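Local atomic coordinates of inactive Zymogen C11 Protease (Parabacteroides distasonis, PDB entry 6MZO), a protein that probably cleaves peptide bonds as a clostripain-like (C11) cysteine peptidase of clan CD, captured here as an inactive zymogen. Residues 39-44 against 66-71; 236-241 against 296-301; 243-248 against 280-285. All blocks are in the same frame, centred on the assembly; numbering follows the deposited sequence.

Contact 1: residues 39-44 against 66-71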
# COMPACT_ATOMS: atom_id res chain seq x y z
N GLY A 39 -20.70 -1.25 4.32
CA GLY A 39 -20.37 -1.96 3.07
C GLY A 39 -20.82 -3.42 3.15
O GLY A 39 -21.34 -3.96 2.16
N ILE A 40 -20.57 -4.07 4.30
CA ILE A 40 -21.09 -5.45 4.40
C ILE A 40 -22.57 -5.48 4.28
O ILE A 40 -23.13 -6.43 3.66
CB ILE A 40 -20.69 -6.07 5.78
CG1 ILE A 40 -19.15 -6.10 5.88
CG2 ILE A 40 -21.36 -7.45 5.99
CD1 ILE A 40 -18.79 -6.29 7.44
N GLU A 41 -23.28 -4.54 4.92
CA GLU A 41 -24.73 -4.60 4.85
C GLU A 41 -25.24 -4.35 3.41
O GLU A 41 -26.31 -4.84 3.04
CB GLU A 41 -25.38 -3.57 5.80
CG GLU A 41 -25.09 -3.79 7.27
CD GLU A 41 -25.69 -2.68 8.14
OE1 GLU A 41 -24.93 -1.94 8.82
OE2 GLU A 41 -26.93 -2.54 8.09
N ARG A 42 -24.48 -3.56 2.64
CA ARG A 42 -24.85 -3.24 1.26
C ARG A 42 -24.58 -4.39 0.32
O ARG A 42 -25.40 -4.63 -0.55
CB ARG A 42 -24.06 -2.01 0.74
CG ARG A 42 -24.61 -1.56 -0.60
CD ARG A 42 -23.64 -0.53 -1.20
NE ARG A 42 -22.54 -1.25 -1.83
CZ ARG A 42 -21.76 -0.77 -2.81
NH1 ARG A 42 -21.98 0.47 -3.35
NH2 ARG A 42 -20.80 -1.54 -3.29
N ASP A 43 -23.52 -5.17 0.57
CA ASP A 43 -23.06 -6.12 -0.47
C ASP A 43 -23.21 -7.59 -0.10
O ASP A 43 -23.33 -8.46 -0.99
CB ASP A 43 -21.60 -5.93 -0.74
CG ASP A 43 -21.28 -4.61 -1.49
OD1 ASP A 43 -22.22 -3.92 -1.93
OD2 ASP A 43 -20.08 -4.35 -1.59
N GLY A 44 -23.17 -7.83 1.20
CA GLY A 44 -22.95 -9.26 1.61
C GLY A 44 -21.55 -9.72 1.31
O GLY A 44 -20.71 -8.98 0.77
N LEU A 66 -16.87 -9.59 11.86
CA LEU A 66 -18.10 -8.88 11.54
C LEU A 66 -18.85 -9.78 10.62
O LEU A 66 -18.28 -10.21 9.61
CB LEU A 66 -17.85 -7.58 10.81
CG LEU A 66 -17.20 -6.52 11.67
CD1 LEU A 66 -16.90 -5.24 10.83
CD2 LEU A 66 -18.07 -6.14 12.92
N LYS A 67 -20.10 -10.04 10.90
CA LYS A 67 -20.86 -10.85 10.00
C LYS A 67 -22.29 -10.35 9.88
O LYS A 67 -22.71 -9.56 10.65
CB LYS A 67 -20.83 -12.29 10.43
CG LYS A 67 -21.61 -12.53 11.69
CD LYS A 67 -21.36 -13.90 12.27
CE LYS A 67 -21.45 -14.99 11.24
NZ LYS A 67 -21.26 -16.33 11.85
N LEU A 68 -22.96 -10.78 8.83
CA LEU A 68 -24.34 -10.43 8.63
C LEU A 68 -25.22 -11.44 9.30
O LEU A 68 -25.03 -12.58 9.18
CB LEU A 68 -24.67 -10.43 7.15
CG LEU A 68 -24.69 -9.09 6.45
CD1 LEU A 68 -25.19 -9.22 5.04
CD2 LEU A 68 -25.46 -8.04 7.21
N GLU A 69 -26.22 -10.97 10.00
CA GLU A 69 -27.14 -11.83 10.64
C GLU A 69 -28.48 -11.19 10.40
O GLU A 69 -28.70 -10.09 10.78
CB GLU A 69 -26.77 -11.91 12.11
CG GLU A 69 -27.84 -12.31 13.05
CD GLU A 69 -27.40 -12.17 14.48
OE1 GLU A 69 -28.05 -11.38 15.18
OE2 GLU A 69 -26.43 -12.85 14.87
N ALA A 70 -29.33 -11.91 9.71
CA ALA A 70 -30.65 -11.45 9.33
C ALA A 70 -30.48 -10.12 8.58
O ALA A 70 -29.80 -10.10 7.58
CB ALA A 70 -31.60 -11.39 10.50
N ASP A 71 -31.06 -9.03 9.04
CA ASP A 71 -30.83 -7.80 8.28
C ASP A 71 -29.76 -6.92 8.89
O ASP A 71 -29.65 -5.77 8.52
CB ASP A 71 -32.12 -6.96 8.12
CG ASP A 71 -33.30 -7.74 7.56
OD1 ASP A 71 -33.16 -8.48 6.58
OD2 ASP A 71 -34.43 -7.58 8.07
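I40 meets strand 66-69 with both branches of its side chain: CD1 lies 3.7 Å from CB of L66, and CG2 lies 3.7 Å from CG of L68. This is helix-on-sheet packing in an alpha/beta fold, where the C-terminal turn of helix 26-43 rests on a strand near one margin of the nine-stranded mixed sheet. The short helix and strand axes approach to 8.8 Å at an angle of 40°. L66 and L68, two apart on the strand, both turn toward the helix, while K67 between them turns away.

A beta-branched isoleucine suits this place because its two arms reach two neighbours at once. CG2 stands anti to the backbone N and CG1 anti to the carbonyl carbon (chi1 -61°), which sends one arm to each leucine. The I40 side chain crosses L66 at about a right angle and slides past L68 in the opposite direction. At the more open end, CD2 of L68 comes 4.2 Å from CA of E41.

Further out, I73 of strand 72-80 touches I40 and E41, and L50 of strand 49-54 also meets I40. Just past the helix end, G44 takes a positive phi (71°), which a residue without a side chain adopts easily. There the backbone packs directly on the leucine, with CA of G44 4.1 Å from CD1 of L68.

Contact 2: residues 236-241 against 296-301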
# COMPACT_ATOMS: atom_id res chain seq x y z
N ASP A 236 9.04 -9.50 -11.68
CA ASP A 236 10.41 -9.90 -12.05
C ASP A 236 10.84 -9.35 -13.41
O ASP A 236 11.99 -8.84 -13.56
CB ASP A 236 10.53 -11.43 -12.07
CG ASP A 236 10.53 -12.03 -10.69
OD1 ASP A 236 11.18 -11.49 -9.79
OD2 ASP A 236 9.87 -13.09 -10.49
N GLU A 237 9.91 -9.34 -14.36
CA GLU A 237 10.25 -8.83 -15.66
C GLU A 237 10.49 -7.32 -15.56
O GLU A 237 11.42 -6.78 -16.19
CB GLU A 237 9.13 -9.12 -16.66
CG GLU A 237 9.44 -8.54 -18.02
CD GLU A 237 8.30 -8.67 -18.99
OE1 GLU A 237 7.63 -9.73 -18.99
OE2 GLU A 237 8.06 -7.69 -19.74
N LEU A 238 9.70 -6.62 -14.75
CA LEU A 238 9.86 -5.16 -14.66
C LEU A 238 11.26 -4.88 -14.09
O LEU A 238 11.98 -3.97 -14.55
CB LEU A 238 8.72 -4.55 -13.80
CG LEU A 238 8.80 -3.02 -13.61
CD1 LEU A 238 8.77 -2.28 -14.94
CD2 LEU A 238 7.62 -2.66 -12.77
N ALA A 239 11.70 -5.69 -13.14
CA ALA A 239 12.99 -5.42 -12.51
C ALA A 239 14.06 -5.70 -13.53
O ALA A 239 14.99 -4.94 -13.64
CB ALA A 239 13.19 -6.26 -11.28
N ALA A 240 13.88 -6.76 -14.31
CA ALA A 240 14.93 -7.11 -15.28
C ALA A 240 15.07 -6.00 -16.32
O ALA A 240 16.20 -5.64 -16.74
CB ALA A 240 14.61 -8.41 -15.92
N THR A 241 13.92 -5.42 -16.69
CA THR A 241 13.93 -4.42 -17.73
C THR A 241 14.64 -3.21 -17.12
O THR A 241 15.45 -2.55 -17.77
CB THR A 241 12.52 -4.09 -18.18
OG1 THR A 241 11.92 -5.27 -18.80
CG2 THR A 241 12.54 -2.95 -19.15
N ARG A 296 6.67 -1.10 -22.02
CA ARG A 296 5.95 -2.37 -22.23
C ARG A 296 5.83 -3.20 -20.94
O ARG A 296 4.78 -3.82 -20.69
CB ARG A 296 6.64 -3.18 -23.31
CG ARG A 296 6.41 -2.59 -24.69
CD ARG A 296 6.89 -3.54 -25.75
NE ARG A 296 6.20 -3.27 -27.01
CZ ARG A 296 6.75 -3.31 -28.23
NH1 ARG A 296 8.03 -3.64 -28.38
NH2 ARG A 296 6.02 -3.02 -29.29
N SER A 297 6.90 -3.17 -20.13
CA SER A 297 6.87 -3.94 -18.89
C SER A 297 5.89 -3.32 -17.90
O SER A 297 5.15 -4.06 -17.22
CB SER A 297 8.26 -4.05 -18.26
OG SER A 297 9.08 -4.88 -19.11
N MET A 298 5.87 -1.99 -17.85
CA MET A 298 4.94 -1.25 -17.00
C MET A 298 3.52 -1.55 -17.43
O MET A 298 2.63 -1.69 -16.57
CB MET A 298 5.16 0.26 -17.07
CG MET A 298 6.44 0.76 -16.30
SD MET A 298 6.17 0.62 -14.50
CE MET A 298 5.22 2.18 -14.28
N GLU A 299 3.24 -1.61 -18.74
CA GLU A 299 1.87 -1.92 -19.19
C GLU A 299 1.41 -3.27 -18.64
O GLU A 299 0.21 -3.46 -18.38
CB GLU A 299 1.80 -1.99 -20.73
CG GLU A 299 1.94 -0.63 -21.39
CD GLU A 299 2.03 -0.74 -22.92
OE1 GLU A 299 1.38 -1.63 -23.49
OE2 GLU A 299 2.75 0.08 -23.55
N LYS A 300 2.35 -4.22 -18.49
CA LYS A 300 1.96 -5.53 -17.96
C LYS A 300 1.81 -5.53 -16.42
O LYS A 300 0.89 -6.24 -15.90
CB LYS A 300 2.96 -6.61 -18.36
CG LYS A 300 2.92 -6.98 -19.82
CD LYS A 300 4.22 -7.60 -20.27
CE LYS A 300 4.38 -9.04 -19.85
NZ LYS A 300 5.52 -9.65 -20.59
N ALA A 301 2.70 -4.82 -15.75
CA ALA A 301 2.80 -4.82 -14.27
C ALA A 301 1.78 -3.94 -13.61
O ALA A 301 1.18 -4.35 -12.59
CB ALA A 301 4.17 -4.40 -13.82
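With chi1 at 178°, E237 swings CG away from its own amide nitrogen, and the chain then runs extended, which carries the carboxylate across to helix 296-301. K300 reaches back from helix 288-301, its CG anti to the carbonyl carbon and its chain bent at chi3 (77°), and the two side chains cross at about a right angle. NZ of K300 donates to OE1 of E237 at 2.6 Å, using the syn lone pair of that oxygen in a salt bridge. The second oxygen, OE2, lies 3.1 Å from OG of S297, a possible hydrogen bond, and OG is 2.9 Å from OG1 of T241 in a hydrogen bond in which either hydroxyl may be the donor.

Helices 235-246 and 288-301 run antiparallel here, their short axes 9.1 Å apart at 160°. Serine suits the closest point: its small side chain lets CA of L238 and CA of S297 come within 5.3 Å, and its buried hydroxyl finds a partner in T241. Shortening E237 to an alanine would probably strip the K300 ammonium of this counter-charge, leave its chain freer to turn, and take a possible acceptor from S297 OG.

On the more apolar side, the forked end of L238 meets three residues: CD1 lies 3.8 Å from CB of S297 and also reaches SD of M298, whose chain is bent at chi2 and chi3, and CD2 lies 4.0 Å from CB of A301.

Contact 3: residues 243-248 against 280-285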
# COMPACT_ATOMS: atom_id res chain seq x y z
N ARG A 243 16.79 -3.25 -14.71
CA ARG A 243 18.19 -3.54 -14.46
C ARG A 243 19.04 -3.09 -15.65
O ARG A 243 20.17 -2.52 -15.47
CB ARG A 243 18.36 -5.06 -14.21
CG ARG A 243 19.84 -5.45 -13.97
CD ARG A 243 19.94 -6.96 -13.77
NE ARG A 243 18.89 -7.41 -12.88
CZ ARG A 243 17.92 -8.27 -13.21
NH1 ARG A 243 17.91 -8.85 -14.41
NH2 ARG A 243 16.98 -8.56 -12.30
N THR A 244 18.47 -3.19 -16.86
CA THR A 244 19.30 -2.91 -18.05
C THR A 244 19.73 -1.45 -18.12
O THR A 244 20.83 -1.14 -18.62
CB THR A 244 18.60 -3.30 -19.36
OG1 THR A 244 17.46 -2.47 -19.58
CG2 THR A 244 18.12 -4.75 -19.30
N LEU A 245 18.95 -0.55 -17.50
CA LEU A 245 19.31 0.86 -17.54
C LEU A 245 19.91 1.34 -16.24
O LEU A 245 20.56 2.38 -16.23
CB LEU A 245 18.10 1.74 -17.92
CG LEU A 245 16.91 1.89 -16.94
CD1 LEU A 245 16.76 3.32 -16.46
CD2 LEU A 245 15.59 1.46 -17.56
N PHE A 246 19.75 0.61 -15.13
CA PHE A 246 20.30 1.12 -13.87
C PHE A 246 21.66 0.51 -13.51
O PHE A 246 22.45 1.13 -12.78
CB PHE A 246 19.30 0.86 -12.73
CG PHE A 246 18.21 1.85 -12.68
CD1 PHE A 246 18.46 3.14 -12.22
CD2 PHE A 246 16.90 1.48 -13.04
CE1 PHE A 246 17.44 4.07 -12.17
CE2 PHE A 246 15.87 2.42 -12.94
CZ PHE A 246 16.14 3.71 -12.51
N HIS A 247 21.90 -0.71 -13.98
CA HIS A 247 23.03 -1.48 -13.44
C HIS A 247 24.38 -0.90 -13.85
O HIS A 247 25.44 -1.29 -13.28
CB HIS A 247 22.93 -2.97 -13.85
CG HIS A 247 23.31 -3.23 -15.27
ND1 HIS A 247 22.94 -2.42 -16.32
CD2 HIS A 247 24.07 -4.21 -15.81
CE1 HIS A 247 23.44 -2.88 -17.44
NE2 HIS A 247 24.15 -3.96 -17.16
N ASP A 248 24.41 0.03 -14.82
CA ASP A 248 25.69 0.57 -15.27
C ASP A 248 25.79 2.06 -14.99
O ASP A 248 26.66 2.79 -15.56
CB ASP A 248 25.92 0.26 -16.76
CG ASP A 248 24.93 0.96 -17.69
OD1 ASP A 248 23.87 1.44 -17.24
OD2 ASP A 248 25.26 1.05 -18.90
N ASP A 280 8.71 8.96 -15.25
CA ASP A 280 9.39 10.21 -15.45
C ASP A 280 10.89 10.06 -15.13
O ASP A 280 11.70 10.43 -15.90
CB ASP A 280 8.74 11.30 -14.62
CG ASP A 280 9.11 12.70 -15.07
OD1 ASP A 280 9.66 12.85 -16.14
OD2 ASP A 280 8.83 13.61 -14.33
N TYR A 281 11.20 9.49 -13.99
CA TYR A 281 12.58 9.28 -13.61
C TYR A 281 13.31 8.42 -14.63
O TYR A 281 14.35 8.77 -15.10
CB TYR A 281 12.66 8.63 -12.24
CG TYR A 281 14.05 8.35 -11.74
CD1 TYR A 281 15.02 9.30 -11.82
CD2 TYR A 281 14.36 7.15 -11.17
CE1 TYR A 281 16.29 9.05 -11.35
CE2 TYR A 281 15.61 6.89 -10.70
CZ TYR A 281 16.57 7.86 -10.79
OH TYR A 281 17.81 7.61 -10.33
N VAL A 282 12.75 7.27 -14.92
CA VAL A 282 13.38 6.37 -15.89
C VAL A 282 13.59 7.04 -17.24
O VAL A 282 14.66 6.86 -17.89
CB VAL A 282 12.50 5.01 -16.05
CG1 VAL A 282 12.90 4.28 -17.32
CG2 VAL A 282 12.69 4.14 -14.84
N SER A 283 12.65 7.90 -17.66
CA SER A 283 12.81 8.59 -18.94
C SER A 283 14.07 9.51 -18.99
O SER A 283 14.57 9.83 -20.07
CB SER A 283 11.53 9.42 -19.27
OG SER A 283 11.57 10.66 -18.55
N ARG A 284 14.61 9.89 -17.83
CA ARG A 284 15.83 10.71 -17.74
C ARG A 284 17.12 9.93 -17.88
O ARG A 284 18.18 10.50 -18.12
CB ARG A 284 15.93 11.45 -16.41
CG ARG A 284 14.72 12.23 -15.98
CD ARG A 284 14.23 13.06 -17.08
NE ARG A 284 12.87 13.54 -16.84
CZ ARG A 284 12.52 14.83 -16.88
NH1 ARG A 284 13.44 15.78 -17.18
NH2 ARG A 284 11.25 15.16 -16.64
N LEU A 285 17.04 8.63 -17.75
CA LEU A 285 18.22 7.76 -17.73
C LEU A 285 18.24 6.77 -18.88
O LEU A 285 19.32 6.42 -19.38
CB LEU A 285 18.28 7.00 -16.42
CG LEU A 285 18.63 7.85 -15.19
CD1 LEU A 285 18.44 7.02 -13.94
CD2 LEU A 285 20.10 8.32 -15.25
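The ring of F246 is a flat wedge driven between Y281, V282 and L285. Its CE1 corner lies 3.6 Å from CD1 of L285 and 3.7 Å from CE2 of Y281, while CE2 of F246 approaches CG2 of V282 at 4.1 Å. Y281 CE2 comes up at the edge of the phenylalanine ring, near its plane. The two rings are oblique, with planes at 37° and centroids 5.8 Å apart.

L245 fills the neighbouring hollow. Its CG sits between the backbone N and the carbonyl carbon (chi1 69°), a less usual position that brings CD2 to 3.9 Å from CG1 of V282 and CD1 toward CB of L285. The same CD1 also sits above one face of the F246 ring, toward its rim, so that the two neighbours pack on each other as well as on the opposing segment. Beta-branched V282 suits the opposing side because CG1 serves L245 and CG2 serves F246.

Here the last part of helix 235-246 packs against residues 280-285, with Y357 meeting F246 and L254 touching both Y281 and L285. The closest contacts between 243-248 and 280-285 are carbon to carbon, with no hydrogen bond or salt bridge, so cohesion probably depends on complementary shape and exclusion of water.

Contacts 2 and 3 share helix 235-246 and have centres about 13 Å apart: its earlier turns meet helix 288-301, and its last part meets helix 278-283. Contact 3 is buried and held by carbon-to-carbon packing, whereas contact 2 is partly buried and joins an apolar side to a charged and hydroxyl-rich one. Contact 1 stands apart, its centre about 48 Å from that of contact 3 and on the opposite side of the chain's centre. It is partly buried, like contact 2, but joins helix to sheet through aliphatic packing instead of pairing two helices, and it lacks the salt bridge and hydroxyl pair of contact 2, as well as the aromatic wedge of contact 3.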